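Local coordinates for beta-N-acetylglucosaminidase-like protein Glycoside hydrolase family 20 (Flavobacterium johnsoniae, PDB 6YHH) that probably releases terminal N-acetylglucosamine from chitin-derived oligosaccharides by hydrolysis, as a family 20 beta-N-acetylhexosaminidase of bacterial chitin breakdown, at residues Met175-Trp180 against Leu226-Ile231. Sequence-based numbering, arbitrary orientation.
Sequences MNVFHW and LIVPEI
His179 reaches Glu230 through NE2, which donates to OE1 at 2.7 Å with an N-H...O angle of 147°. NE2 meets OE1 on its anti side, and the ring and carboxylate are turned 41° apart. CG of His179 is anti to the backbone N (chi1 165°) and beside the carbonyl carbon, which lets NE2 reach Glu230. Both ring nitrogens are used, since ND1 bonds Glu447. Both carboxylate oxygens of Glu230 are taken too: OE1 also bonds His181, and OE2 bonds Trp366. With an alanine here, Glu230 OE1 and Glu447 would probably each lose a hydrogen-bond partner, and a gap is likely beside His312, whose ring stacks on the imidazole.

Alternate backbone groups pair as in a parallel ladder. Leu226 N bonds Asn176 O at 2.9 Å, and Phe178 N bonds Leu226 O at 2.8 Å. Val228 N donates to Phe178 O, Trp180 N to Val228 O, and Glu230 N to Trp180 O. Val177 and His179 pair instead with strand 146-152. On the face away from His179, Ile227 CG1 lies 4.1 Å from Phe178 CD2, and its CG2 meets Trp180 CE3 obliquely. Ile227 and Trp180 also pack on helix 210-222, while Phe178 touches Leu151. That helix lies in the connection between the two strands, a beta-alpha-beta crossover of the TIM-barrel catalytic domain, with Glu230 about 10 Å from the predicted proton donor Glu317, between side chains.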
ATOM      1  N   MET A 175       9.382 -15.159 -12.441  1.00  9.67           N
ATOM      2  CA  MET A 175      10.239 -14.229 -13.146  1.00  9.93           C
ATOM      3  C   MET A 175      11.507 -13.945 -12.342  1.00  8.83           C
ATOM      4  O   MET A 175      11.438 -13.903 -11.122  1.00  9.68           O
ATOM      5  CB  MET A 175       9.464 -12.940 -13.455  1.00  9.19           C
ATOM      6  CG  MET A 175       8.329 -13.231 -14.362  1.00 10.65           C
ATOM      7  SD  MET A 175       7.284 -11.730 -14.624  1.00 14.62           S
ATOM      8  CE  MET A 175       8.382 -10.660 -15.583  1.00 13.65           C
ATOM      9  N   ASN A 176      12.641 -13.805 -13.021  1.00  8.29           N
ATOM     10  CA  ASN A 176      13.943 -13.770 -12.321  1.00  8.71           C
ATOM     11  C   ASN A 176      14.828 -12.639 -12.607  1.00  8.08           C
ATOM     12  O   ASN A 176      15.987 -12.647 -12.117  1.00  9.24           O
ATOM     13  CB  ASN A 176      14.726 -15.069 -12.570  1.00  9.18           C
ATOM     14  CG  ASN A 176      15.071 -15.272 -14.026  1.00  9.31           C
ATOM     15  OD1 ASN A 176      14.619 -14.543 -14.925  1.00  9.34           O
ATOM     16  ND2 ASN A 176      15.931 -16.226 -14.267  1.00  9.93           N
ATOM     17  N   VAL A 177      14.358 -11.614 -13.325  1.00  9.25           N
ATOM     18  CA  VAL A 177      15.151 -10.417 -13.605  1.00  8.71           C
ATOM     19  C   VAL A 177      14.305  -9.175 -13.323  1.00  9.48           C
ATOM     20  O   VAL A 177      13.147  -9.040 -13.787  1.00  8.65           O
ATOM     21  CB  VAL A 177      15.668 -10.365 -15.022  1.00 10.35           C
ATOM     22  CG1 VAL A 177      16.365  -9.077 -15.289  1.00 10.84           C
ATOM     23  CG2 VAL A 177      16.559 -11.577 -15.383  1.00 10.31           C
ATOM     24  N   PHE A 178      14.915  -8.278 -12.568  1.00  9.50           N
ATOM     25  CA  PHE A 178      14.306  -6.950 -12.313  1.00  8.87           C
ATOM     26  C   PHE A 178      15.261  -5.919 -12.847  1.00  8.96           C
ATOM     27  O   PHE A 178      16.375  -5.775 -12.366  1.00  9.32           O
ATOM     28  CB  PHE A 178      14.097  -6.785 -10.856  1.00  8.89           C
ATOM     29  CG  PHE A 178      13.567  -5.420 -10.435  1.00  8.64           C
ATOM     30  CD1 PHE A 178      12.234  -5.077 -10.650  1.00 10.08           C
ATOM     31  CD2 PHE A 178      14.386  -4.477  -9.876  1.00  8.99           C
ATOM     32  CE1 PHE A 178      11.745  -3.853 -10.281  1.00  9.50           C
ATOM     33  CE2 PHE A 178      13.833  -3.239  -9.495  1.00  9.25           C
ATOM     34  CZ  PHE A 178      12.538  -2.969  -9.680  1.00  9.37           C
ATOM     35  N   HIS A 179      14.866  -5.277 -13.924  1.00  8.70           N
ATOM     36  CA  HIS A 179      15.680  -4.265 -14.578  1.00  8.12           C
ATOM     37  C   HIS A 179      15.181  -2.892 -14.065  1.00  8.48           C
ATOM     38  O   HIS A 179      14.039  -2.498 -14.201  1.00  8.03           O
ATOM     39  CB  HIS A 179      15.594  -4.468 -16.083  1.00  8.75           C
ATOM     40  CG  HIS A 179      16.073  -3.352 -16.954  1.00  8.55           C
ATOM     41  ND1 HIS A 179      15.804  -3.368 -18.307  1.00  9.01           N
ATOM     42  CD2 HIS A 179      16.770  -2.195 -16.720  1.00  7.89           C
ATOM     43  CE1 HIS A 179      16.258  -2.262 -18.860  1.00  9.36           C
ATOM     44  NE2 HIS A 179      16.857  -1.543 -17.930  1.00  8.72           N
ATOM     45  N   TRP A 180      16.115  -2.149 -13.486  1.00  7.63           N
ATOM     46  CA  TRP A 180      15.751  -0.910 -12.745  1.00  8.50           C
ATOM     47  C   TRP A 180      16.257   0.300 -13.555  1.00  8.50           C
ATOM     48  O   TRP A 180      17.473   0.571 -13.660  1.00  8.89           O
ATOM     49  CB  TRP A 180      16.380  -0.978 -11.352  1.00  8.98           C
ATOM     50  CG  TRP A 180      15.695  -0.244 -10.218  1.00  8.78           C
ATOM     51  CD1 TRP A 180      14.574   0.542 -10.225  1.00  7.82           C
ATOM     52  CD2 TRP A 180      16.120  -0.320  -8.838  1.00  8.13           C
ATOM     53  NE1 TRP A 180      14.247   0.937  -8.953  1.00  7.65           N
ATOM     54  CE2 TRP A 180      15.181   0.414  -8.068  1.00  7.63           C
ATOM     55  CE3 TRP A 180      17.165  -0.967  -8.203  1.00  9.44           C
ATOM     56  CZ2 TRP A 180      15.286   0.519  -6.692  1.00  8.07           C
ATOM     57  CZ3 TRP A 180      17.301  -0.824  -6.832  1.00  9.08           C
ATOM     58  CH2 TRP A 180      16.343  -0.096  -6.103  1.00  8.60           C
ATOM     59  N   LEU A 226      17.648 -11.526  -9.992  1.00  9.42           N
ATOM     60  CA  LEU A 226      18.791 -10.684 -10.424  1.00  9.60           C
ATOM     61  C   LEU A 226      18.335  -9.252 -10.666  1.00  9.35           C
ATOM     62  O   LEU A 226      17.312  -9.057 -11.321  1.00  8.99           O
ATOM     63  CB  LEU A 226      19.305 -11.221 -11.735  1.00 10.12           C
ATOM     64  CG  LEU A 226      20.370 -10.421 -12.476  1.00 10.18           C
ATOM     65  CD1 LEU A 226      21.663 -10.400 -11.675  1.00 11.67           C
ATOM     66  CD2 LEU A 226      20.654 -10.978 -13.849  1.00 10.81           C
ATOM     67  N   ILE A 227      19.066  -8.272 -10.150  1.00  7.97           N
ATOM     68  CA  ILE A 227      18.821  -6.918 -10.506  1.00  8.52           C
ATOM     69  C   ILE A 227      19.800  -6.400 -11.524  1.00  8.16           C
ATOM     70  O   ILE A 227      21.066  -6.531 -11.326  1.00  9.28           O
ATOM     71  CB  ILE A 227      18.725  -5.994  -9.278  1.00  8.89           C
ATOM     72  CG1 ILE A 227      17.614  -6.456  -8.285  1.00  9.20           C
ATOM     73  CG2 ILE A 227      18.596  -4.500  -9.691  1.00  8.21           C
ATOM     74  CD1 ILE A 227      17.346  -5.525  -7.128  1.00  9.64           C
ATOM     75  N   VAL A 228      19.265  -5.791 -12.577  1.00  9.23           N
ATOM     76  CA  VAL A 228      20.045  -5.209 -13.632  1.00  8.89           C
ATOM     77  C   VAL A 228      19.785  -3.684 -13.565  1.00  8.77           C
ATOM     78  O   VAL A 228      18.682  -3.217 -13.913  1.00  9.10           O
ATOM     79  CB  VAL A 228      19.698  -5.786 -15.035  1.00  9.67           C
ATOM     80  CG1 VAL A 228      20.488  -5.080 -16.082  1.00  9.67           C
ATOM     81  CG2 VAL A 228      19.930  -7.297 -15.059  1.00  9.03           C
ATOM     82  N   PRO A 229      20.752  -2.909 -13.035  1.00  8.57           N
ATOM     83  CA  PRO A 229      20.635  -1.437 -13.038  1.00  8.03           C
ATOM     84  C   PRO A 229      20.875  -0.799 -14.377  1.00  8.23           C
ATOM     85  O   PRO A 229      21.602  -1.337 -15.215  1.00  7.95           O
ATOM     86  CB  PRO A 229      21.760  -1.037 -12.059  1.00  9.24           C
ATOM     87  CG  PRO A 229      22.825  -2.052 -12.423  1.00  9.43           C
ATOM     88  CD  PRO A 229      22.081  -3.337 -12.562  1.00  9.55           C
ATOM     89  N   GLU A 230      20.197   0.325 -14.643  1.00  7.58           N
ATOM     90  CA  GLU A 230      20.405   1.077 -15.881  1.00  8.02           C
ATOM     91  C   GLU A 230      20.640   2.515 -15.600  1.00  8.41           C
ATOM     92  O   GLU A 230      19.845   3.178 -14.907  1.00  8.53           O
ATOM     93  CB  GLU A 230      19.229   0.947 -16.849  1.00  8.05           C
ATOM     94  CG  GLU A 230      19.460   1.603 -18.209  1.00  8.20           C
ATOM     95  CD  GLU A 230      18.220   1.705 -19.105  1.00  8.05           C
ATOM     96  OE1 GLU A 230      17.199   0.984 -18.820  1.00  7.74           O
ATOM     97  OE2 GLU A 230      18.245   2.468 -20.092  1.00  7.30           O
ATOM     98  N   ILE A 231      21.754   3.004 -16.113  1.00  8.16           N
ATOM     99  CA  ILE A 231      22.039   4.418 -16.226  1.00  8.71           C
ATOM    100  C   ILE A 231      22.074   4.772 -17.716  1.00  9.21           C
ATOM    101  O   ILE A 231      23.037   4.461 -18.427  1.00  9.95           O
ATOM    102  CB  ILE A 231      23.369   4.807 -15.555  1.00  9.42           C
ATOM    103  CG1 ILE A 231      23.281   4.561 -14.053  1.00 10.32           C
ATOM    104  CG2 ILE A 231      23.579   6.278 -15.770  1.00  9.60           C
ATOM    105  CD1 ILE A 231      24.624   4.865 -13.349  1.00 10.26           C
TER